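Local coordinates for protein HpcE (Thermus thermophilus, PDB 1WZO) that probably isomerises 2-hydroxyhepta-2,4-diene-1,7-dioate in the bacterial breakdown of homoprotocatechuate, as a tetrameric member of the fumarylacetoacetate hydrolase family, at residues B[86-89]-B[93-96]; B[106-109]-B[115-118]; B[170-173]-B[178-181]; B[194-199]-B[203-208]. All coordinates share one frame; numbering follows the deposited sequence.

Interaction 1 of 4, residues B[86-89]-B[93-96]; sequences LYPK and FVHY
The phenol ring of Y87 takes a methyl of V94 on one face and a water at its edge. CG2 of V94 sits 3.9 Å from the centroid of the Y87 ring, 28° off the ring normal, in a CH-pi contact shifted toward the hydroxyl half: CE2 of Y87, at 3.5 Å from V94 CG2, is the nearest ring atom, and CZ follows closely. With CG anti to the backbone N (chi1 -171°), the Y87 side chain runs forward beside its own carbonyl carbon, and the two side chains lie alongside one another, pointing opposite ways. In V94 the torsion (chi1 178°) turns CG1 anti to N and leaves CG2 as the branch that meets the ring. The same methyl also touches the proline ring of P88, whose CD lies 4.0 Å from V94 CG2, so one methyl touches both cyclic side chains.

The contact closes a short loop between strand 85-87, outermost within this chain in a five-stranded mixed sheet, and strand 94-104, which belongs to the other sheet system of this FAH-family domain. V94 also packs on V222 of strand 221-222, and Y87 on P224.

At the polar end, a water lying in the plane of the Y87 ring joins the two segments. It donates to Y87 OH at 3.0 Å and accepts from the backbone N of V94 at 2.9 Å. The phenol oxygen is hydrogen-bonded to A91 O as well, within the intervening loop, and these two partners fix where the hydroxyl lies. The backbone N of F93 bonds to D133.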
loop_
_atom_site.group_PDB
_atom_site.type_symbol
_atom_site.label_atom_id
_atom_site.label_comp_id
_atom_site.label_asym_id
_atom_site.label_seq_id
_atom_site.Cartn_x
_atom_site.Cartn_y
_atom_site.Cartn_z
ATOM N N LEU B 86 24.327 5.947 8.129
ATOM C CA LEU B 86 25.237 4.982 8.727
ATOM C C LEU B 86 26.451 4.763 7.834
ATOM O O LEU B 86 26.329 4.395 6.662
ATOM C CB LEU B 86 24.505 3.655 8.976
ATOM C CG LEU B 86 23.289 3.785 9.900
ATOM C CD1 LEU B 86 22.521 2.480 9.940
ATOM C CD2 LEU B 86 23.742 4.185 11.292
ATOM N N TYR B 87 27.629 5.000 8.400
ATOM C CA TYR B 87 28.883 4.836 7.675
ATOM C C TYR B 87 29.293 3.358 7.694
ATOM O O TYR B 87 29.378 2.749 8.755
ATOM C CB TYR B 87 29.955 5.714 8.331
ATOM C CG TYR B 87 31.256 5.816 7.567
ATOM C CD1 TYR B 87 32.200 4.789 7.617
ATOM C CD2 TYR B 87 31.552 6.949 6.811
ATOM C CE1 TYR B 87 33.411 4.894 6.935
ATOM C CE2 TYR B 87 32.760 7.066 6.125
ATOM C CZ TYR B 87 33.684 6.034 6.195
ATOM O OH TYR B 87 34.889 6.150 5.539
ATOM N N PRO B 88 29.544 2.762 6.515
ATOM C CA PRO B 88 29.939 1.350 6.434
ATOM C C PRO B 88 31.207 1.059 7.220
ATOM O O PRO B 88 32.242 1.687 6.993
ATOM C CB PRO B 88 30.137 1.130 4.937
ATOM C CG PRO B 88 29.182 2.107 4.323
ATOM C CD PRO B 88 29.411 3.338 5.168
ATOM N N LYS B 89 31.121 0.103 8.136
ATOM C CA LYS B 89 32.260 -0.278 8.964
ATOM C C LYS B 89 33.484 -0.607 8.121
ATOM O O LYS B 89 33.424 -1.461 7.238
ATOM C CB LYS B 89 31.899 -1.496 9.818
ATOM C CG LYS B 89 32.983 -1.912 10.805
ATOM C CD LYS B 89 33.179 -0.850 11.880
ATOM C CE LYS B 89 31.864 -0.542 12.588
ATOM N NZ LYS B 89 31.204 -1.788 13.063
ATOM N N PHE B 93 36.481 5.219 1.614
ATOM C CA PHE B 93 36.064 6.273 0.694
ATOM C C PHE B 93 34.555 6.399 0.478
ATOM O O PHE B 93 34.023 5.871 -0.499
ATOM C CB PHE B 93 36.735 6.066 -0.669
ATOM C CG PHE B 93 38.202 5.737 -0.586
ATOM C CD1 PHE B 93 38.636 4.418 -0.639
ATOM C CD2 PHE B 93 39.149 6.747 -0.450
ATOM C CE1 PHE B 93 39.996 4.104 -0.559
ATOM C CE2 PHE B 93 40.512 6.446 -0.369
ATOM C CZ PHE B 93 40.934 5.122 -0.425
ATOM N N VAL B 94 33.879 7.110 1.381
ATOM C CA VAL B 94 32.436 7.340 1.287
ATOM C C VAL B 94 32.217 8.794 0.869
ATOM O O VAL B 94 32.816 9.704 1.441
ATOM C CB VAL B 94 31.740 7.084 2.637
ATOM C CG1 VAL B 94 30.251 7.389 2.529
ATOM C CG2 VAL B 94 31.949 5.642 3.053
ATOM N N HIS B 95 31.360 9.001 -0.125
ATOM C CA HIS B 95 31.085 10.335 -0.656
ATOM C C HIS B 95 29.606 10.687 -0.719
ATOM O O HIS B 95 28.755 9.821 -0.954
ATOM C CB HIS B 95 31.641 10.446 -2.077
ATOM C CG HIS B 95 33.129 10.320 -2.164
ATOM N ND1 HIS B 95 33.955 11.403 -2.378
ATOM C CD2 HIS B 95 33.940 9.241 -2.067
ATOM C CE1 HIS B 95 35.211 10.995 -2.408
ATOM N NE2 HIS B 95 35.230 9.687 -2.222
ATOM N N TYR B 96 29.301 11.968 -0.513
ATOM C CA TYR B 96 27.926 12.433 -0.624
ATOM C C TYR B 96 27.805 12.807 -2.098
ATOM O O TYR B 96 28.815 12.927 -2.794
ATOM C CB TYR B 96 27.681 13.678 0.254
ATOM C CG TYR B 96 28.373 14.942 -0.243
ATOM C CD1 TYR B 96 27.961 15.574 -1.420
ATOM C CD2 TYR B 96 29.489 15.459 0.423
ATOM C CE1 TYR B 96 28.647 16.681 -1.931
ATOM C CE2 TYR B 96 30.183 16.569 -0.080
ATOM C CZ TYR B 96 29.758 17.167 -1.258
ATOM O OH TYR B 96 30.458 18.230 -1.787
HETATM O O HOH W 1 35.331 8.360 3.582
#

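Interaction 2 of 4, residues B[106-109]-B[115-118]; sequences RPMK and DALD
NH2 of R106 donates to the backbone carbonyl of D118, with 3.1 Å between R106 NH2 and D118 O and a nearly straight N-H...O angle of 166°. The oxygen lies at the edge of the guanidinium and close to its plane, but the donor stands well above the carbonyl plane, with a C=O...N angle of 109°, so the bond is not made along a lone pair of D118 O. A bend at chi3 (-68°) swings the end of the arginine toward the helical turn. The carboxylate of D118 points elsewhere: its OD2 remains 5.7 Å from R106 NH2, too far for an ion pair. The guanidinium also makes a cation-pi contact with Y119, the next residue along.

Deeper in, M108 reaches across with its methyl. CE of M108 lies 3.8 Å from A116 O and 4.3 Å from A116 CB, and L196 and S200 of helix 192-200 pack on the same methionine. Within the turn, D118 N bonds to D115 O at 3.1 Å.

The arrangement is that of a strand-helix-strand connection: the short, weakly bonded helix 113-116 and the 3-10 turn after it pack back against the chain that has just left strand 94-104, before the antiparallel strand 120-131 begins.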
loop_
_atom_site.group_PDB
_atom_site.type_symbol
_atom_site.label_atom_id
_atom_site.label_comp_id
_atom_site.label_asym_id
_atom_site.label_seq_id
_atom_site.Cartn_x
_atom_site.Cartn_y
_atom_site.Cartn_z
ATOM N N ARG B 106 2.345 12.030 -13.093
ATOM C CA ARG B 106 1.380 11.306 -13.918
ATOM C C ARG B 106 2.066 10.142 -14.613
ATOM O O ARG B 106 3.247 10.222 -14.924
ATOM C CB ARG B 106 0.767 12.225 -14.980
ATOM C CG ARG B 106 -0.234 13.235 -14.434
ATOM C CD ARG B 106 -0.991 13.909 -15.569
ATOM N NE ARG B 106 -0.137 14.782 -16.367
ATOM C CZ ARG B 106 -0.118 14.803 -17.696
ATOM N NH1 ARG B 106 -0.905 13.988 -18.391
ATOM N NH2 ARG B 106 0.675 15.651 -18.333
ATOM N N PRO B 107 1.327 9.049 -14.874
ATOM C CA PRO B 107 1.895 7.873 -15.544
ATOM C C PRO B 107 2.594 8.245 -16.848
ATOM O O PRO B 107 2.021 8.939 -17.692
ATOM C CB PRO B 107 0.674 6.987 -15.775
ATOM C CG PRO B 107 -0.194 7.312 -14.608
ATOM C CD PRO B 107 -0.090 8.821 -14.543
ATOM N N MET B 108 3.828 7.774 -17.007
ATOM C CA MET B 108 4.616 8.064 -18.194
ATOM C C MET B 108 5.048 6.817 -18.960
ATOM O O MET B 108 5.666 5.917 -18.398
ATOM C CB MET B 108 5.883 8.841 -17.822
ATOM C CG MET B 108 5.671 10.133 -17.049
ATOM S SD MET B 108 7.265 10.956 -16.754
ATOM C CE MET B 108 7.485 11.821 -18.320
ATOM N N LYS B 109 4.715 6.779 -20.245
ATOM C CA LYS B 109 5.110 5.689 -21.127
ATOM C C LYS B 109 5.194 6.286 -22.522
ATOM O O LYS B 109 4.205 6.818 -23.034
ATOM C CB LYS B 109 4.098 4.537 -21.110
ATOM C CG LYS B 109 4.556 3.325 -21.927
ATOM C CD LYS B 109 5.885 2.775 -21.399
ATOM C CE LYS B 109 6.440 1.649 -22.273
ATOM N NZ LYS B 109 5.619 0.408 -22.210
ATOM N N ASP B 115 7.309 17.091 -24.057
ATOM C CA ASP B 115 6.143 17.015 -23.173
ATOM C C ASP B 115 6.459 16.461 -21.785
ATOM O O ASP B 115 5.593 16.459 -20.909
ATOM C CB ASP B 115 5.061 16.113 -23.770
ATOM C CG ASP B 115 4.640 16.532 -25.162
ATOM O OD1 ASP B 115 4.296 17.716 -25.350
ATOM O OD2 ASP B 115 4.641 15.666 -26.064
ATOM N N ALA B 116 7.688 15.994 -21.589
ATOM C CA ALA B 116 8.084 15.379 -20.325
ATOM C C ALA B 116 7.847 16.171 -19.046
ATOM O O ALA B 116 7.263 15.648 -18.099
ATOM C CB ALA B 116 9.543 14.943 -20.394
ATOM N N LEU B 117 8.301 17.419 -19.000
ATOM C CA LEU B 117 8.128 18.204 -17.788
ATOM C C LEU B 117 6.667 18.385 -17.390
ATOM O O LEU B 117 6.381 18.727 -16.248
ATOM C CB LEU B 117 8.836 19.563 -17.914
ATOM C CG LEU B 117 10.364 19.484 -18.048
ATOM C CD1 LEU B 117 10.972 20.884 -17.967
ATOM C CD2 LEU B 117 10.939 18.608 -16.943
ATOM N N ASP B 118 5.746 18.138 -18.319
ATOM C CA ASP B 118 4.320 18.249 -18.021
ATOM C C ASP B 118 3.846 17.098 -17.135
ATOM O O ASP B 118 2.744 17.147 -16.584
ATOM C CB ASP B 118 3.481 18.246 -19.302
ATOM C CG ASP B 118 3.689 19.485 -20.138
ATOM O OD1 ASP B 118 3.761 20.588 -19.554
ATOM O OD2 ASP B 118 3.764 19.356 -21.380
#

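Interaction 3 of 4, residues B[170-173]-B[178-181]; sequences WLRA and ELRQ
A classic beta bulge interrupts the hairpin formed by strands 170-175 and 178-184: R180 and Q181 both stand opposite A173. The carbonyl oxygen of A173 takes two backbone donors. R180 N, 2.8 Å from A173 O, approaches in the carbonyl plane with a C=O...N angle of 157°, whereas Q181 N makes a weak bond to A173 O at 3.3 Å. In return A173 N donates to Q181 O at 3.1 Å, completing an antiparallel hydrogen-bonded pair. CA of R172 adds a CA-H...O contact to the same Q181 oxygen at 3.3 Å.

Side chains add little to this backbone grip. L179, with CG anti to the backbone N (chi1 -178°), folds its CD1 back to 3.7 Å from A173 O, and CB of R180 lies 3.5 Å from that oxygen. On its own strand the guanidinium of R172 lies over one face of the W170 indole, with R172 NH1 3.5 Å above its plane, toward the rim. The polar ends of the bulge residues turn elsewhere in the chain: R180 NH1 to the carbonyls of I219 and Q221, and Q181 to P216 O and the hydroxyl of Y96.

Within this chain, strand 178-184 is an outermost strand of the five-stranded mixed sheet, and the antiparallel hairpin joins it to its neighbour 170-175.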
loop_
_atom_site.group_PDB
_atom_site.type_symbol
_atom_site.label_atom_id
_atom_site.label_comp_id
_atom_site.label_asym_id
_atom_site.label_seq_id
_atom_site.Cartn_x
_atom_site.Cartn_y
_atom_site.Cartn_z
ATOM N N TRP B 170 21.082 26.275 -8.942
ATOM C CA TRP B 170 22.413 26.054 -8.397
ATOM C C TRP B 170 22.365 24.922 -7.374
ATOM O O TRP B 170 21.323 24.673 -6.761
ATOM C CB TRP B 170 23.000 27.321 -7.750
ATOM C CG TRP B 170 22.144 28.030 -6.723
ATOM C CD1 TRP B 170 21.506 29.227 -6.887
ATOM C CD2 TRP B 170 21.900 27.631 -5.363
ATOM N NE1 TRP B 170 20.885 29.600 -5.718
ATOM C CE2 TRP B 170 21.110 28.641 -4.767
ATOM C CE3 TRP B 170 22.271 26.521 -4.590
ATOM C CZ2 TRP B 170 20.686 28.575 -3.434
ATOM C CZ3 TRP B 170 21.849 26.456 -3.264
ATOM C CH2 TRP B 170 21.064 27.478 -2.701
ATOM N N LEU B 171 23.495 24.235 -7.223
ATOM C CA LEU B 171 23.628 23.123 -6.287
ATOM C C LEU B 171 24.748 23.437 -5.307
ATOM O O LEU B 171 25.813 23.906 -5.705
ATOM C CB LEU B 171 23.993 21.835 -7.032
ATOM C CG LEU B 171 23.102 21.397 -8.192
ATOM C CD1 LEU B 171 23.801 20.306 -8.983
ATOM C CD2 LEU B 171 21.766 20.916 -7.661
ATOM N N ARG B 172 24.514 23.168 -4.030
ATOM C CA ARG B 172 25.530 23.403 -3.018
ATOM C C ARG B 172 25.525 22.317 -1.956
ATOM O O ARG B 172 24.477 21.762 -1.620
ATOM C CB ARG B 172 25.314 24.763 -2.355
ATOM C CG ARG B 172 25.610 25.921 -3.281
ATOM C CD ARG B 172 25.147 27.240 -2.699
ATOM N NE ARG B 172 25.300 28.314 -3.678
ATOM C CZ ARG B 172 24.704 29.497 -3.588
ATOM N NH1 ARG B 172 23.910 29.764 -2.560
ATOM N NH2 ARG B 172 24.892 30.407 -4.537
ATOM N N ALA B 173 26.709 22.019 -1.435
ATOM C CA ALA B 173 26.852 21.017 -0.390
ATOM C C ALA B 173 27.824 21.524 0.661
ATOM O O ALA B 173 28.897 22.042 0.336
ATOM C CB ALA B 173 27.359 19.707 -0.977
ATOM N N GLU B 178 30.807 23.986 6.484
ATOM C CA GLU B 178 31.724 24.543 5.500
ATOM C C GLU B 178 31.370 24.151 4.069
ATOM O O GLU B 178 31.181 22.972 3.764
ATOM C CB GLU B 178 33.161 24.119 5.813
ATOM C CG GLU B 178 34.192 24.722 4.865
ATOM C CD GLU B 178 35.613 24.623 5.398
ATOM O OE1 GLU B 178 36.552 24.980 4.653
ATOM O OE2 GLU B 178 35.791 24.197 6.562
ATOM N N LEU B 179 31.288 25.152 3.197
ATOM C CA LEU B 179 30.960 24.932 1.797
ATOM C C LEU B 179 32.002 24.032 1.148
ATOM O O LEU B 179 33.188 24.360 1.112
ATOM C CB LEU B 179 30.893 26.265 1.050
ATOM C CG LEU B 179 30.513 26.211 -0.431
ATOM C CD1 LEU B 179 29.103 25.661 -0.590
ATOM C CD2 LEU B 179 30.607 27.608 -1.025
ATOM N N ARG B 180 31.551 22.893 0.636
ATOM C CA ARG B 180 32.439 21.934 -0.005
ATOM C C ARG B 180 32.372 21.994 -1.523
ATOM O O ARG B 180 33.372 21.769 -2.207
ATOM C CB ARG B 180 32.076 20.509 0.423
ATOM C CG ARG B 180 32.542 20.094 1.799
ATOM C CD ARG B 180 34.055 19.952 1.861
ATOM N NE ARG B 180 34.454 19.111 2.986
ATOM C CZ ARG B 180 34.388 17.781 2.987
ATOM N NH1 ARG B 180 33.945 17.131 1.914
ATOM N NH2 ARG B 180 34.752 17.100 4.065
ATOM N N GLN B 181 31.195 22.304 -2.051
ATOM C CA GLN B 181 31.027 22.299 -3.491
ATOM C C GLN B 181 29.864 23.128 -4.012
ATOM O O GLN B 181 28.857 23.316 -3.330
ATOM C CB GLN B 181 30.870 20.836 -3.927
ATOM C CG GLN B 181 30.375 20.592 -5.330
ATOM C CD GLN B 181 30.196 19.104 -5.605
ATOM O OE1 GLN B 181 29.702 18.359 -4.753
ATOM N NE2 GLN B 181 30.587 18.669 -6.794
#

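Interaction 4 of 4, residues B[194-199]-B[203-208]; sequences ELLEFI and MTLEPY
I199 and L205 meet at the apolar centre, CG2 of I199 lying 3.8 Å from L205 CD2, with the two side chains crossing at about a right angle. The isoleucine torsion (chi1 -60°) directs CG1 away from the carbonyl carbon and leaves CG2 anti to the backbone N, the branch that faces the leucine. L205 spans two helical positions: its other methyl, CD1, reaches L196 CD2 at 3.7 Å, one turn earlier, and also lies 4.1 Å from I199 CG2. L211 of strand 210-212 packs on both L196 and I199, tying the helix to that strand.

Further out, M203 completes the apolar patch. SD of M203 stands 4.1 Å from I199 CG2, on a side chain that is extended up to a bend at chi3, and the methionine packs on L47 of strand 46-50 and on I143 of the fourth subunit.

The polar edge is a single backbone bond. M203 N donates to I199 O at 2.9 Å, in the carbonyl plane with a C=O...N angle of 157°, satisfying a carbonyl of the last helical turn as the chain leaves it. T204, whose CB points away from the helix, bonds through OG1 to D149 of the fourth subunit. The whole is a helix-to-strand connection in which the loop after helix 192-200 folds back over one flank of it before strand 210-212, beside a subunit interface.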
loop_
_atom_site.group_PDB
_atom_site.type_symbol
_atom_site.label_atom_id
_atom_site.label_comp_id
_atom_site.label_asym_id
_atom_site.label_seq_id
_atom_site.Cartn_x
_atom_site.Cartn_y
_atom_site.Cartn_z
ATOM N N GLU B 194 15.032 14.875 -21.260
ATOM C CA GLU B 194 15.637 13.814 -22.058
ATOM C C GLU B 194 15.710 12.491 -21.293
ATOM O O GLU B 194 15.524 11.418 -21.876
ATOM C CB GLU B 194 17.033 14.227 -22.517
ATOM C CG GLU B 194 17.028 15.375 -23.526
ATOM C CD GLU B 194 18.424 15.827 -23.874
ATOM O OE1 GLU B 194 19.180 16.155 -22.940
ATOM O OE2 GLU B 194 18.765 15.851 -25.077
ATOM N N LEU B 195 15.988 12.571 -19.995
ATOM C CA LEU B 195 16.078 11.383 -19.152
ATOM C C LEU B 195 14.716 10.690 -19.016
ATOM O O LEU B 195 14.620 9.462 -19.128
ATOM C CB LEU B 195 16.622 11.762 -17.766
ATOM C CG LEU B 195 18.097 12.181 -17.720
ATOM C CD1 LEU B 195 18.447 12.732 -16.351
ATOM C CD2 LEU B 195 18.977 10.971 -18.048
ATOM N N LEU B 196 13.664 11.469 -18.781
ATOM C CA LEU B 196 12.328 10.894 -18.643
ATOM C C LEU B 196 11.842 10.301 -19.966
ATOM O O LEU B 196 11.056 9.349 -19.983
ATOM C CB LEU B 196 11.334 11.953 -18.145
ATOM C CG LEU B 196 11.567 12.489 -16.727
ATOM C CD1 LEU B 196 10.618 13.652 -16.465
ATOM C CD2 LEU B 196 11.351 11.377 -15.697
ATOM N N GLU B 197 12.308 10.864 -21.078
ATOM C CA GLU B 197 11.932 10.346 -22.390
ATOM C C GLU B 197 12.635 9.004 -22.590
ATOM O O GLU B 197 12.022 8.024 -23.011
ATOM C CB GLU B 197 12.378 11.307 -23.495
ATOM C CG GLU B 197 12.153 10.785 -24.906
ATOM C CD GLU B 197 12.726 11.720 -25.961
ATOM O OE1 GLU B 197 13.958 11.911 -25.972
ATOM O OE2 GLU B 197 11.951 12.268 -26.770
ATOM N N PHE B 198 13.928 8.981 -22.285
ATOM C CA PHE B 198 14.732 7.773 -22.438
ATOM C C PHE B 198 14.168 6.620 -21.617
ATOM O O PHE B 198 14.025 5.503 -22.117
ATOM C CB PHE B 198 16.176 8.038 -22.007
ATOM C CG PHE B 198 17.072 6.833 -22.117
ATOM C CD1 PHE B 198 17.523 6.394 -23.358
ATOM C CD2 PHE B 198 17.430 6.113 -20.980
ATOM C CE1 PHE B 198 18.319 5.247 -23.469
ATOM C CE2 PHE B 198 18.226 4.966 -21.079
ATOM C CZ PHE B 198 18.667 4.535 -22.329
ATOM N N ILE B 199 13.853 6.904 -20.356
ATOM C CA ILE B 199 13.333 5.897 -19.445
ATOM C C ILE B 199 11.927 5.441 -19.791
ATOM O O ILE B 199 11.688 4.238 -19.956
ATOM C CB ILE B 199 13.360 6.407 -17.982
ATOM C CG1 ILE B 199 14.801 6.726 -17.574
ATOM C CG2 ILE B 199 12.747 5.352 -17.043
ATOM C CD1 ILE B 199 14.929 7.483 -16.248
ATOM N N MET B 203 10.090 1.776 -19.916
ATOM C CA MET B 203 9.633 1.536 -18.549
ATOM C C MET B 203 8.550 2.527 -18.140
ATOM O O MET B 203 8.764 3.733 -18.198
ATOM C CB MET B 203 10.819 1.670 -17.588
ATOM C CG MET B 203 10.489 1.438 -16.119
ATOM S SD MET B 203 11.856 1.856 -15.013
ATOM C CE MET B 203 13.168 0.830 -15.667
ATOM N N THR B 204 7.398 2.023 -17.712
ATOM C CA THR B 204 6.317 2.903 -17.282
ATOM C C THR B 204 6.645 3.557 -15.938
ATOM O O THR B 204 6.888 2.864 -14.947
ATOM C CB THR B 204 4.991 2.128 -17.132
ATOM O OG1 THR B 204 4.624 1.568 -18.395
ATOM C CG2 THR B 204 3.873 3.062 -16.656
ATOM N N LEU B 205 6.672 4.889 -15.902
ATOM C CA LEU B 205 6.941 5.583 -14.644
ATOM C C LEU B 205 5.589 5.947 -14.056
ATOM O O LEU B 205 4.703 6.432 -14.761
ATOM C CB LEU B 205 7.788 6.841 -14.869
ATOM C CG LEU B 205 9.190 6.595 -15.436
ATOM C CD1 LEU B 205 9.916 7.920 -15.613
ATOM C CD2 LEU B 205 9.975 5.680 -14.499
ATOM N N GLU B 206 5.426 5.705 -12.764
ATOM C CA GLU B 206 4.161 5.970 -12.098
ATOM C C GLU B 206 4.279 7.149 -11.145
ATOM O O GLU B 206 5.385 7.539 -10.765
ATOM C CB GLU B 206 3.731 4.712 -11.330
ATOM C CG GLU B 206 3.782 3.445 -12.190
ATOM C CD GLU B 206 3.550 2.167 -11.400
ATOM O OE1 GLU B 206 4.113 2.030 -10.292
ATOM O OE2 GLU B 206 2.822 1.287 -11.897
ATOM N N PRO B 207 3.136 7.741 -10.748
ATOM C CA PRO B 207 3.167 8.877 -9.820
ATOM C C PRO B 207 3.978 8.505 -8.576
ATOM O O PRO B 207 3.814 7.421 -8.020
ATOM C CB PRO B 207 1.691 9.099 -9.498
ATOM C CG PRO B 207 1.018 8.742 -10.804
ATOM C CD PRO B 207 1.756 7.461 -11.191
ATOM N N TYR B 208 4.852 9.417 -8.168
ATOM C CA TYR B 208 5.734 9.263 -7.017
ATOM C C TYR B 208 7.016 8.482 -7.275
ATOM O O TYR B 208 7.805 8.255 -6.356
ATOM C CB TYR B 208 4.968 8.715 -5.809
ATOM C CG TYR B 208 3.913 9.698 -5.351
ATOM C CD1 TYR B 208 2.556 9.406 -5.476
ATOM C CD2 TYR B 208 4.274 10.964 -4.888
ATOM C CE1 TYR B 208 1.579 10.357 -5.156
ATOM C CE2 TYR B 208 3.310 11.921 -4.566
ATOM C CZ TYR B 208 1.965 11.610 -4.705
ATOM O OH TYR B 208 1.006 12.553 -4.402
#

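Overall arrangement
From the N terminus, interaction 1 closes the short loop into strand 94-104, and interaction 2 closes the connection leaving the far end of that strand. Interaction 3 then pairs the hairpin 170-173/178-181, and interaction 4 folds the exit of helix 192-200 back on itself. All four are in series; none nests within or crosses another. In space they form two pairs. Interactions 2 and 4, with centres about 7 Å apart, are joined by a backbone bond between M108 N and L205 O. On the opposite side of the chain's centre, interactions 1 and 3 meet through Y96 OH and Q181 OE1, linking strand 94-104 to the five-stranded sheet.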